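Local coordinates for protein alpha-L-arabinosidase (Xanthomonas axonopodis pv. citri, PDB 6D25) that probably hydrolyses terminal alpha-L-arabinofuranosyl side groups of arabinoxylans as a GH51 arabinofuranosidase, coping with internal di-substitutions, at residues A[193-204]-A[232-242]; A[316-326]-A[364-372]. All blocks are in the same frame, centred on the assembly; numbering follows the deposited sequence.

Contact 1. Residues A[193-204]-A[232-242]; sequences QVPYFGVGNELW and QKILKIAPGPS
Tyr196, Phe197 and Gly198 pair with Leu235, Lys236 and Ile237 as neighbouring parallel strands, the fourth and fifth of a (beta/alpha)8 barrel. Helix 212-224 links them in a beta-alpha-beta crossover, and its Phe219 packs against Val199, Ala238 and Pro239. Four backbone bonds zip the pair from Leu235 N to Pro195 O as far as Val199 N to Ile237 O (3.0 Å). A water donates to both Ile237 O and Gly200 O, bridging them. Before the strands begin, Gln232 OE1 accepts from Val194 N on a lone pair in the carbonyl plane (2.9 Å, N-H...O 173°), while the side-chain amides of Gln232 and Gln193 stack nearly parallel, 9° apart. On the face that looks into the barrel, Tyr196 and Leu235 run side by side, CE1 to CD1 3.9 Å, and Tyr196 OH reaches Gln149. On the other face Phe197 CB meets CG2 of Ile234, just before the second strand, at 3.6 Å. Past the strands, Leu203 CD1 presses tightly on Pro239 CG (3.5 Å), and Pro239 CD lies against Val199 O, a buried oxygen without a polar partner. Trp204 is fixed at two places: NE1 donates to Gly240 O in the ring plane (2.9 Å), and Ser242 CB makes a CH-pi contact over one face, 3.7 Å from the centroid of the six-membered ring.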
loop_
_atom_site.group_PDB
_atom_site.type_symbol
_atom_site.label_atom_id
_atom_site.label_comp_id
_atom_site.label_asym_id
_atom_site.label_seq_id
_atom_site.Cartn_x
_atom_site.Cartn_y
_atom_site.Cartn_z
ATOM N N GLN A 193 2.003 -22.027 19.162
ATOM C CA GLN A 193 0.624 -21.834 18.772
ATOM C C GLN A 193 0.329 -20.336 18.718
ATOM O O GLN A 193 0.626 -19.600 19.672
ATOM C CB GLN A 193 -0.317 -22.513 19.783
ATOM C CG GLN A 193 -0.058 -24.004 19.959
ATOM C CD GLN A 193 -0.326 -24.801 18.701
ATOM O OE1 GLN A 193 -1.427 -24.744 18.155
ATOM N NE2 GLN A 193 0.676 -25.525 18.241
ATOM N N VAL A 194 -0.253 -19.913 17.597
ATOM C CA VAL A 194 -0.705 -18.547 17.385
ATOM C C VAL A 194 -2.197 -18.573 17.028
ATOM O O VAL A 194 -2.577 -18.506 15.851
ATOM C CB VAL A 194 0.131 -17.818 16.314
ATOM C CG1 VAL A 194 -0.338 -16.378 16.163
ATOM C CG2 VAL A 194 1.625 -17.849 16.649
ATOM N N PRO A 195 -3.042 -18.639 18.049
ATOM C CA PRO A 195 -4.444 -18.878 17.761
ATOM C C PRO A 195 -5.212 -17.643 17.268
ATOM O O PRO A 195 -6.222 -17.823 16.572
ATOM C CB PRO A 195 -5.054 -19.389 19.064
ATOM C CG PRO A 195 -4.121 -18.822 20.117
ATOM C CD PRO A 195 -2.743 -18.921 19.459
ATOM N N TYR A 196 -4.747 -16.436 17.595
ATOM C CA TYR A 196 -5.393 -15.198 17.202
ATOM C C TYR A 196 -4.347 -14.254 16.623
ATOM O O TYR A 196 -3.270 -14.096 17.185
ATOM C CB TYR A 196 -6.098 -14.524 18.383
ATOM C CG TYR A 196 -6.871 -15.470 19.273
ATOM C CD1 TYR A 196 -8.086 -16.007 18.881
ATOM C CD2 TYR A 196 -6.378 -15.837 20.497
ATOM C CE1 TYR A 196 -8.787 -16.901 19.683
ATOM C CE2 TYR A 196 -7.074 -16.698 21.328
ATOM C CZ TYR A 196 -8.281 -17.251 20.923
ATOM O OH TYR A 196 -8.910 -18.158 21.738
ATOM N N PHE A 197 -4.699 -13.616 15.528
ATOM C CA PHE A 197 -3.787 -12.710 14.834
ATOM C C PHE A 197 -4.586 -11.477 14.384
ATOM O O PHE A 197 -5.539 -11.604 13.587
ATOM C CB PHE A 197 -3.151 -13.397 13.620
ATOM C CG PHE A 197 -1.928 -12.695 13.103
ATOM C CD1 PHE A 197 -2.037 -11.550 12.355
ATOM C CD2 PHE A 197 -0.666 -13.169 13.413
ATOM C CE1 PHE A 197 -0.906 -10.892 11.882
ATOM C CE2 PHE A 197 0.477 -12.510 12.981
ATOM C CZ PHE A 197 0.351 -11.361 12.242
ATOM N N GLY A 198 -4.240 -10.331 14.952
ATOM C CA GLY A 198 -4.871 -9.037 14.610
ATOM C C GLY A 198 -4.268 -8.442 13.349
ATOM O O GLY A 198 -3.046 -8.257 13.243
ATOM N N VAL A 199 -5.106 -8.150 12.389
ATOM C CA VAL A 199 -4.657 -7.622 11.099
ATOM C C VAL A 199 -4.874 -6.115 11.080
ATOM O O VAL A 199 -5.768 -5.601 10.387
ATOM C CB VAL A 199 -5.318 -8.353 9.927
ATOM C CG1 VAL A 199 -4.706 -7.942 8.611
ATOM C CG2 VAL A 199 -5.203 -9.856 10.078
ATOM N N GLY A 200 -4.017 -5.434 11.840
ATOM C CA GLY A 200 -4.067 -3.966 12.001
ATOM C C GLY A 200 -4.772 -3.564 13.265
ATOM O O GLY A 200 -5.658 -4.268 13.732
ATOM N N ASN A 201 -4.350 -2.443 13.836
ATOM C CA ASN A 201 -4.846 -1.936 15.139
ATOM C C ASN A 201 -5.225 -0.444 14.967
ATOM O O ASN A 201 -4.505 0.332 14.434
ATOM C CB ASN A 201 -3.785 -2.149 16.214
ATOM C CG ASN A 201 -3.180 -3.550 16.195
ATOM O OD1 ASN A 201 -3.765 -4.486 16.797
ATOM N ND2 ASN A 201 -2.126 -3.770 15.368
ATOM N N GLU A 202 -6.413 -0.046 15.312
ATOM C CA GLU A 202 -6.773 1.396 15.324
ATOM C C GLU A 202 -6.435 2.030 13.946
ATOM O O GLU A 202 -5.815 3.094 13.857
ATOM C CB GLU A 202 -6.101 2.130 16.509
ATOM C CG GLU A 202 -6.572 1.703 17.930
ATOM C CD GLU A 202 -6.607 2.777 19.054
ATOM O OE1 GLU A 202 -6.077 3.912 18.833
ATOM O OE2 GLU A 202 -7.211 2.499 20.195
ATOM N N LEU A 203 -6.893 1.423 12.849
ATOM C CA LEU A 203 -6.525 1.913 11.505
ATOM C C LEU A 203 -7.171 3.275 11.227
ATOM O O LEU A 203 -6.682 3.991 10.363
ATOM C CB LEU A 203 -6.931 0.874 10.450
ATOM C CG LEU A 203 -6.156 -0.452 10.493
ATOM C CD1 LEU A 203 -6.403 -1.281 9.262
ATOM C CD2 LEU A 203 -4.675 -0.244 10.641
ATOM N N TRP A 204 -8.246 3.619 11.934
ATOM C CA TRP A 204 -8.902 4.933 11.822
ATOM C C TRP A 204 -8.033 6.020 12.465
ATOM O O TRP A 204 -8.310 7.185 12.254
ATOM C CB TRP A 204 -10.322 4.961 12.425
ATOM C CG TRP A 204 -10.490 4.037 13.578
ATOM C CD1 TRP A 204 -11.025 2.781 13.546
ATOM C CD2 TRP A 204 -10.041 4.253 14.929
ATOM N NE1 TRP A 204 -10.900 2.193 14.774
ATOM C CE2 TRP A 204 -10.307 3.077 15.639
ATOM C CE3 TRP A 204 -9.475 5.342 15.604
ATOM C CZ2 TRP A 204 -10.007 2.948 16.994
ATOM C CZ3 TRP A 204 -9.137 5.208 16.928
ATOM C CH2 TRP A 204 -9.407 4.028 17.611
ATOM N N GLN A 232 -2.147 -26.064 12.486
ATOM C CA GLN A 232 -2.904 -25.241 13.433
ATOM C C GLN A 232 -3.679 -24.164 12.659
ATOM O O GLN A 232 -3.284 -23.766 11.560
ATOM C CB GLN A 232 -2.003 -24.556 14.470
ATOM C CG GLN A 232 -1.003 -23.564 13.895
ATOM C CD GLN A 232 -0.221 -22.851 14.970
ATOM O OE1 GLN A 232 -0.769 -21.931 15.625
ATOM N NE2 GLN A 232 1.039 -23.288 15.168
ATOM N N LYS A 233 -4.730 -23.696 13.275
ATOM C CA LYS A 233 -5.579 -22.639 12.687
ATOM C C LYS A 233 -5.274 -21.290 13.355
ATOM O O LYS A 233 -5.365 -21.154 14.583
ATOM C CB LYS A 233 -7.035 -23.059 12.875
ATOM C CG LYS A 233 -8.048 -21.997 12.508
ATOM C CD LYS A 233 -8.174 -21.730 11.037
ATOM C CE LYS A 233 -9.580 -21.235 10.700
ATOM N NZ LYS A 233 -9.578 -20.529 9.410
ATOM N N ILE A 234 -4.911 -20.312 12.539
ATOM C CA ILE A 234 -4.699 -18.912 12.968
ATOM C C ILE A 234 -5.977 -18.116 12.653
ATOM O O ILE A 234 -6.282 -17.875 11.491
ATOM C CB ILE A 234 -3.481 -18.302 12.272
ATOM C CG1 ILE A 234 -2.231 -19.168 12.479
ATOM C CG2 ILE A 234 -3.242 -16.875 12.763
ATOM C CD1 ILE A 234 -1.000 -18.697 11.721
ATOM N N LEU A 235 -6.699 -17.692 13.685
ATOM C CA LEU A 235 -7.908 -16.896 13.487
ATOM C C LEU A 235 -7.521 -15.448 13.239
ATOM O O LEU A 235 -6.611 -14.932 13.890
ATOM C CB LEU A 235 -8.805 -17.039 14.734
ATOM C CG LEU A 235 -9.323 -18.451 15.015
ATOM C CD1 LEU A 235 -10.009 -18.472 16.357
ATOM C CD2 LEU A 235 -10.259 -18.953 13.933
ATOM N N LYS A 236 -8.244 -14.785 12.356
ATOM C CA LYS A 236 -7.891 -13.418 11.962
ATOM C C LYS A 236 -8.920 -12.424 12.492
ATOM O O LYS A 236 -10.117 -12.585 12.244
ATOM C CB LYS A 236 -7.828 -13.327 10.438
ATOM C CG LYS A 236 -6.718 -14.181 9.814
ATOM C CD LYS A 236 -7.009 -14.500 8.376
ATOM C CE LYS A 236 -5.863 -15.206 7.707
ATOM N NZ LYS A 236 -6.174 -15.459 6.278
ATOM N N ILE A 237 -8.439 -11.431 13.192
ATOM C CA ILE A 237 -9.269 -10.380 13.749
ATOM C C ILE A 237 -9.106 -9.110 12.907
ATOM O O ILE A 237 -8.002 -8.570 12.798
ATOM C CB ILE A 237 -8.894 -10.083 15.209
ATOM C CG1 ILE A 237 -8.741 -11.351 16.062
ATOM C CG2 ILE A 237 -9.900 -9.060 15.803
ATOM C CD1 ILE A 237 -9.884 -12.229 16.027
ATOM N N ALA A 238 -10.198 -8.652 12.317
ATOM C CA ALA A 238 -10.230 -7.433 11.529
ATOM C C ALA A 238 -10.336 -6.188 12.416
ATOM O O ALA A 238 -10.978 -6.201 13.459
ATOM C CB ALA A 238 -11.376 -7.501 10.556
ATOM N N PRO A 239 -9.758 -5.090 11.949
ATOM C CA PRO A 239 -9.735 -3.787 12.630
ATOM C C PRO A 239 -11.135 -3.146 12.563
ATOM O O PRO A 239 -11.678 -2.923 11.501
ATOM C CB PRO A 239 -8.658 -3.025 11.844
ATOM C CG PRO A 239 -8.772 -3.552 10.474
ATOM C CD PRO A 239 -9.018 -5.023 10.684
ATOM N N GLY A 240 -11.749 -2.994 13.720
ATOM C CA GLY A 240 -13.130 -2.540 13.818
ATOM C C GLY A 240 -13.235 -1.135 14.403
ATOM O O GLY A 240 -12.273 -0.376 14.421
ATOM N N PRO A 241 -14.452 -0.745 14.839
ATOM C CA PRO A 241 -14.778 0.603 15.206
ATOM C C PRO A 241 -14.216 1.044 16.572
ATOM O O PRO A 241 -13.972 0.229 17.478
ATOM C CB PRO A 241 -16.289 0.582 15.310
ATOM C CG PRO A 241 -16.590 -0.815 15.769
ATOM C CD PRO A 241 -15.581 -1.648 14.994
ATOM N N SER A 242 -14.047 2.343 16.690
ATOM C CA SER A 242 -13.950 3.018 17.958
ATOM C C SER A 242 -15.335 3.519 18.383
ATOM O O SER A 242 -16.027 4.101 17.561
ATOM C CB SER A 242 -13.058 4.226 17.858
ATOM O OG SER A 242 -12.884 4.804 19.148
HETATM O O HOH W 1 -7.192 -20.544 16.654
HETATM O O HOH W 2 -7.360 -6.332 14.653
HETATM O O HOH W 3 -9.346 -0.244 13.361
#

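Contact 2. Residues A[316-326]-A[364-372]; sequences KKVALVVDEWG and ERVRMANIA
A beta bulge marks this parallel strand pair: Leu320 bridges to Val366, but Val321 to Met368, with Arg367 as the extra residue. Leu320 N and O hold Arg365 O and Arg367 N regularly; next, Val322 N donates to Met368 O (2.9 Å), and Met368 N, passed over, is buried without a partner. The bulged Arg367, its chain bent at chi3 (-65°), lays its guanidinium over Ala319 CA; NH2 is shared edge-on between Lys316 O (2.8 Å) and Glu364 O. Arg365 bends back to present NH1 to Val318 O (2.7 Å) in the guanidinium plane, Lys316 CA covering one face, and forms salt bridges to Asp310 and Asp313. These are the seventh and eighth strands of the (beta/alpha)8 barrel, joined through helix 346-361. The seventh leads to Glu324, probably an active-site residue, held by Tyr268 and Arg95. Val321 CG1 packs beside Met368 CB (3.8 Å) on the inner face; on the outer face Val322 CB touches Ala369 CB. Farther on, Trp325 has CG between its backbone N and carbonyl carbon (chi1 67°), which brings its indole across Ile371. There CG1 of Ile371 sits almost squarely over the six-membered ring of Trp325, 3.8 Å from the centroid. Ala372 N closes the pairing on Trp325 O (2.9 Å).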
loop_
_atom_site.group_PDB
_atom_site.type_symbol
_atom_site.label_atom_id
_atom_site.label_comp_id
_atom_site.label_asym_id
_atom_site.label_seq_id
_atom_site.Cartn_x
_atom_site.Cartn_y
_atom_site.Cartn_z
ATOM N N LYS A 316 -23.684 -15.367 13.122
ATOM C CA LYS A 316 -22.748 -14.984 14.159
ATOM C C LYS A 316 -21.438 -15.775 14.067
ATOM O O LYS A 316 -20.795 -16.074 15.095
ATOM C CB LYS A 316 -23.350 -15.103 15.561
ATOM C CG LYS A 316 -24.719 -14.468 15.734
ATOM C CD LYS A 316 -25.128 -14.403 17.207
ATOM C CE LYS A 316 -26.580 -14.019 17.371
ATOM N NZ LYS A 316 -27.427 -15.182 17.012
ATOM N N LYS A 317 -20.974 -16.034 12.860
ATOM C CA LYS A 317 -19.685 -16.659 12.711
ATOM C C LYS A 317 -18.558 -15.713 13.132
ATOM O O LYS A 317 -17.526 -16.172 13.631
ATOM C CB LYS A 317 -19.458 -17.123 11.264
ATOM C CG LYS A 317 -20.520 -18.058 10.733
ATOM C CD LYS A 317 -20.029 -19.337 10.040
ATOM C CE LYS A 317 -21.171 -20.326 9.911
ATOM N NZ LYS A 317 -22.147 -19.864 8.884
ATOM N N VAL A 318 -18.725 -14.421 12.908
ATOM C CA VAL A 318 -17.691 -13.447 13.261
ATOM C C VAL A 318 -17.913 -12.996 14.707
ATOM O O VAL A 318 -18.968 -12.419 15.039
ATOM C CB VAL A 318 -17.720 -12.233 12.320
ATOM C CG1 VAL A 318 -16.668 -11.206 12.685
ATOM C CG2 VAL A 318 -17.605 -12.651 10.847
ATOM N N ALA A 319 -16.922 -13.224 15.556
ATOM C CA ALA A 319 -16.967 -12.723 16.933
ATOM C C ALA A 319 -16.835 -11.200 16.943
ATOM O O ALA A 319 -16.037 -10.620 16.187
ATOM C CB ALA A 319 -15.847 -13.325 17.750
ATOM N N LEU A 320 -17.544 -10.561 17.867
ATOM C CA LEU A 320 -17.219 -9.206 18.235
ATOM C C LEU A 320 -16.195 -9.297 19.370
ATOM O O LEU A 320 -16.379 -10.022 20.356
ATOM C CB LEU A 320 -18.488 -8.462 18.660
ATOM C CG LEU A 320 -18.351 -6.986 19.005
ATOM C CD1 LEU A 320 -17.716 -6.183 17.869
ATOM C CD2 LEU A 320 -19.728 -6.451 19.300
ATOM N N VAL A 321 -15.078 -8.617 19.155
ATOM C CA VAL A 321 -13.898 -8.733 19.980
ATOM C C VAL A 321 -13.676 -7.356 20.633
ATOM O O VAL A 321 -13.341 -6.396 19.936
ATOM C CB VAL A 321 -12.689 -9.155 19.136
ATOM C CG1 VAL A 321 -11.409 -9.162 19.928
ATOM C CG2 VAL A 321 -12.929 -10.523 18.484
ATOM N N VAL A 322 -13.898 -7.231 21.936
ATOM C CA VAL A 322 -13.765 -5.926 22.545
ATOM C C VAL A 322 -12.315 -5.811 22.982
ATOM O O VAL A 322 -12.027 -6.041 24.160
ATOM C CB VAL A 322 -14.726 -5.739 23.727
ATOM C CG1 VAL A 322 -14.635 -4.326 24.338
ATOM C CG2 VAL A 322 -16.152 -6.013 23.299
ATOM N N ASP A 323 -11.394 -5.471 22.080
ATOM C CA ASP A 323 -10.009 -5.774 22.523
ATOM C C ASP A 323 -9.316 -4.535 23.092
ATOM O O ASP A 323 -8.136 -4.629 23.404
ATOM C CB ASP A 323 -9.213 -6.546 21.481
ATOM C CG ASP A 323 -9.100 -5.775 20.205
ATOM O OD1 ASP A 323 -9.662 -4.669 20.199
ATOM O OD2 ASP A 323 -8.443 -6.284 19.273
ATOM N N GLU A 324 -10.063 -3.452 23.329
ATOM C CA GLU A 324 -9.620 -2.421 24.301
ATOM C C GLU A 324 -10.850 -1.903 25.035
ATOM O O GLU A 324 -11.780 -1.433 24.397
ATOM C CB GLU A 324 -8.870 -1.246 23.643
ATOM C CG GLU A 324 -7.675 -1.691 22.828
ATOM C CD GLU A 324 -6.930 -0.602 22.069
ATOM O OE1 GLU A 324 -7.208 0.575 22.359
ATOM O OE2 GLU A 324 -6.104 -0.962 21.180
ATOM N N TRP A 325 -10.825 -2.004 26.357
ATOM C CA TRP A 325 -11.793 -1.381 27.232
ATOM C C TRP A 325 -11.122 -1.068 28.575
ATOM O O TRP A 325 -10.031 -1.564 28.838
ATOM C CB TRP A 325 -13.031 -2.267 27.407
ATOM C CG TRP A 325 -12.774 -3.545 28.143
ATOM C CD1 TRP A 325 -12.295 -4.706 27.607
ATOM C CD2 TRP A 325 -12.993 -3.814 29.541
ATOM N NE1 TRP A 325 -12.156 -5.664 28.574
ATOM C CE2 TRP A 325 -12.611 -5.162 29.764
ATOM C CE3 TRP A 325 -13.450 -3.062 30.625
ATOM C CZ2 TRP A 325 -12.677 -5.754 31.028
ATOM C CZ3 TRP A 325 -13.548 -3.660 31.860
ATOM C CH2 TRP A 325 -13.164 -4.987 32.066
ATOM N N GLY A 326 -11.802 -0.285 29.378
ATOM C CA GLY A 326 -11.326 0.123 30.700
ATOM C C GLY A 326 -11.237 1.621 30.863
ATOM O O GLY A 326 -11.569 2.378 29.969
ATOM N N GLU A 364 -23.330 -14.705 22.909
ATOM C CA GLU A 364 -23.346 -15.384 21.585
ATOM C C GLU A 364 -22.474 -14.634 20.564
ATOM O O GLU A 364 -21.842 -15.282 19.711
ATOM C CB GLU A 364 -24.740 -15.630 21.006
ATOM C CG GLU A 364 -25.729 -14.525 21.263
ATOM C CD GLU A 364 -26.234 -14.474 22.711
ATOM O OE1 GLU A 364 -25.920 -13.424 23.426
ATOM O OE2 GLU A 364 -26.886 -15.511 23.149
ATOM N N ARG A 365 -22.387 -13.317 20.691
ATOM C CA ARG A 365 -21.641 -12.527 19.691
ATOM C C ARG A 365 -20.296 -12.078 20.259
ATOM O O ARG A 365 -19.292 -12.128 19.557
ATOM C CB ARG A 365 -22.483 -11.334 19.256
ATOM C CG ARG A 365 -21.757 -10.382 18.304
ATOM C CD ARG A 365 -21.451 -10.922 16.910
ATOM N NE ARG A 365 -22.637 -10.955 16.073
ATOM C CZ ARG A 365 -22.619 -11.311 14.788
ATOM N NH1 ARG A 365 -21.464 -11.661 14.229
ATOM N NH2 ARG A 365 -23.748 -11.289 14.069
ATOM N N VAL A 366 -20.290 -11.574 21.497
ATOM C CA VAL A 366 -19.069 -11.084 22.105
ATOM C C VAL A 366 -18.330 -12.266 22.732
ATOM O O VAL A 366 -18.779 -12.800 23.784
ATOM C CB VAL A 366 -19.342 -9.987 23.146
ATOM C CG1 VAL A 366 -18.036 -9.467 23.729
ATOM C CG2 VAL A 366 -20.136 -8.829 22.549
ATOM N N ARG A 367 -17.239 -12.672 22.090
ATOM C CA ARG A 367 -16.589 -13.918 22.485
ATOM C C ARG A 367 -15.112 -13.688 22.842
ATOM O O ARG A 367 -14.426 -14.653 23.202
ATOM C CB ARG A 367 -16.713 -14.951 21.358
ATOM C CG ARG A 367 -18.162 -15.279 21.021
ATOM C CD ARG A 367 -18.392 -16.507 20.180
ATOM N NE ARG A 367 -17.865 -16.456 18.863
ATOM C CZ ARG A 367 -18.564 -16.237 17.741
ATOM N NH1 ARG A 367 -17.920 -16.389 16.598
ATOM N NH2 ARG A 367 -19.832 -15.876 17.764
ATOM N N MET A 368 -14.652 -12.451 22.791
ATOM C CA MET A 368 -13.314 -12.078 23.259
ATOM C C MET A 368 -13.357 -10.623 23.751
ATOM O O MET A 368 -14.087 -9.800 23.201
ATOM C CB MET A 368 -12.273 -12.146 22.130
ATOM C CG MET A 368 -12.158 -13.520 21.468
ATOM S SD MET A 368 -10.906 -13.514 20.131
ATOM C CE MET A 368 -9.431 -13.302 21.138
ATOM N N ALA A 369 -12.564 -10.324 24.757
ATOM C CA ALA A 369 -12.345 -8.966 25.238
ATOM C C ALA A 369 -10.979 -8.889 25.898
ATOM O O ALA A 369 -10.459 -9.889 26.377
ATOM C CB ALA A 369 -13.442 -8.516 26.195
ATOM N N ASN A 370 -10.386 -7.718 25.846
ATOM C CA ASN A 370 -9.064 -7.480 26.418
ATOM C C ASN A 370 -9.059 -6.112 27.107
ATOM O O ASN A 370 -9.232 -5.056 26.463
ATOM C CB ASN A 370 -7.934 -7.547 25.399
ATOM C CG ASN A 370 -7.880 -8.842 24.622
ATOM O OD1 ASN A 370 -8.687 -9.037 23.717
ATOM N ND2 ASN A 370 -6.945 -9.725 24.966
ATOM N N ILE A 371 -8.841 -6.114 28.418
ATOM C CA ILE A 371 -8.781 -4.874 29.181
ATOM C C ILE A 371 -7.439 -4.188 28.917
ATOM O O ILE A 371 -6.384 -4.863 28.822
ATOM C CB ILE A 371 -9.025 -5.141 30.683
ATOM C CG1 ILE A 371 -9.364 -3.849 31.412
ATOM C CG2 ILE A 371 -7.843 -5.854 31.320
ATOM C CD1 ILE A 371 -9.742 -3.969 32.864
ATOM N N ALA A 372 -7.461 -2.867 28.865
ATOM C CA ALA A 372 -6.261 -2.064 28.692
ATOM C C ALA A 372 -5.761 -1.535 30.043
ATOM O O ALA A 372 -6.493 -0.764 30.675
ATOM C CB ALA A 372 -6.569 -0.897 27.785
#

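In the fold
Contact 1 joins the fourth and fifth strands of the barrel and contact 2 the seventh and eighth; along the chain the first is complete before the second begins. Their centres lie about 11 Å apart, with strand 262-269 between 235-238 and 319-325. Across the barrel interior, Tyr196 CD1 packs on Met368 CE at 3.8 Å. At the C-terminal ends of the strands, Glu202 OE2 and Glu324 OE1 come within 2.9 Å; each also bonds to glycerol, Glu202 only weakly, probably from the crystallisation liquor. In clan GH-A, to which GH51 belongs, the acid/base and nucleophile glutamates sit at the ends of the fourth and seventh strands, respectively, so Glu202 and Glu324 probably fill these roles and this end of the barrel probably holds the active site.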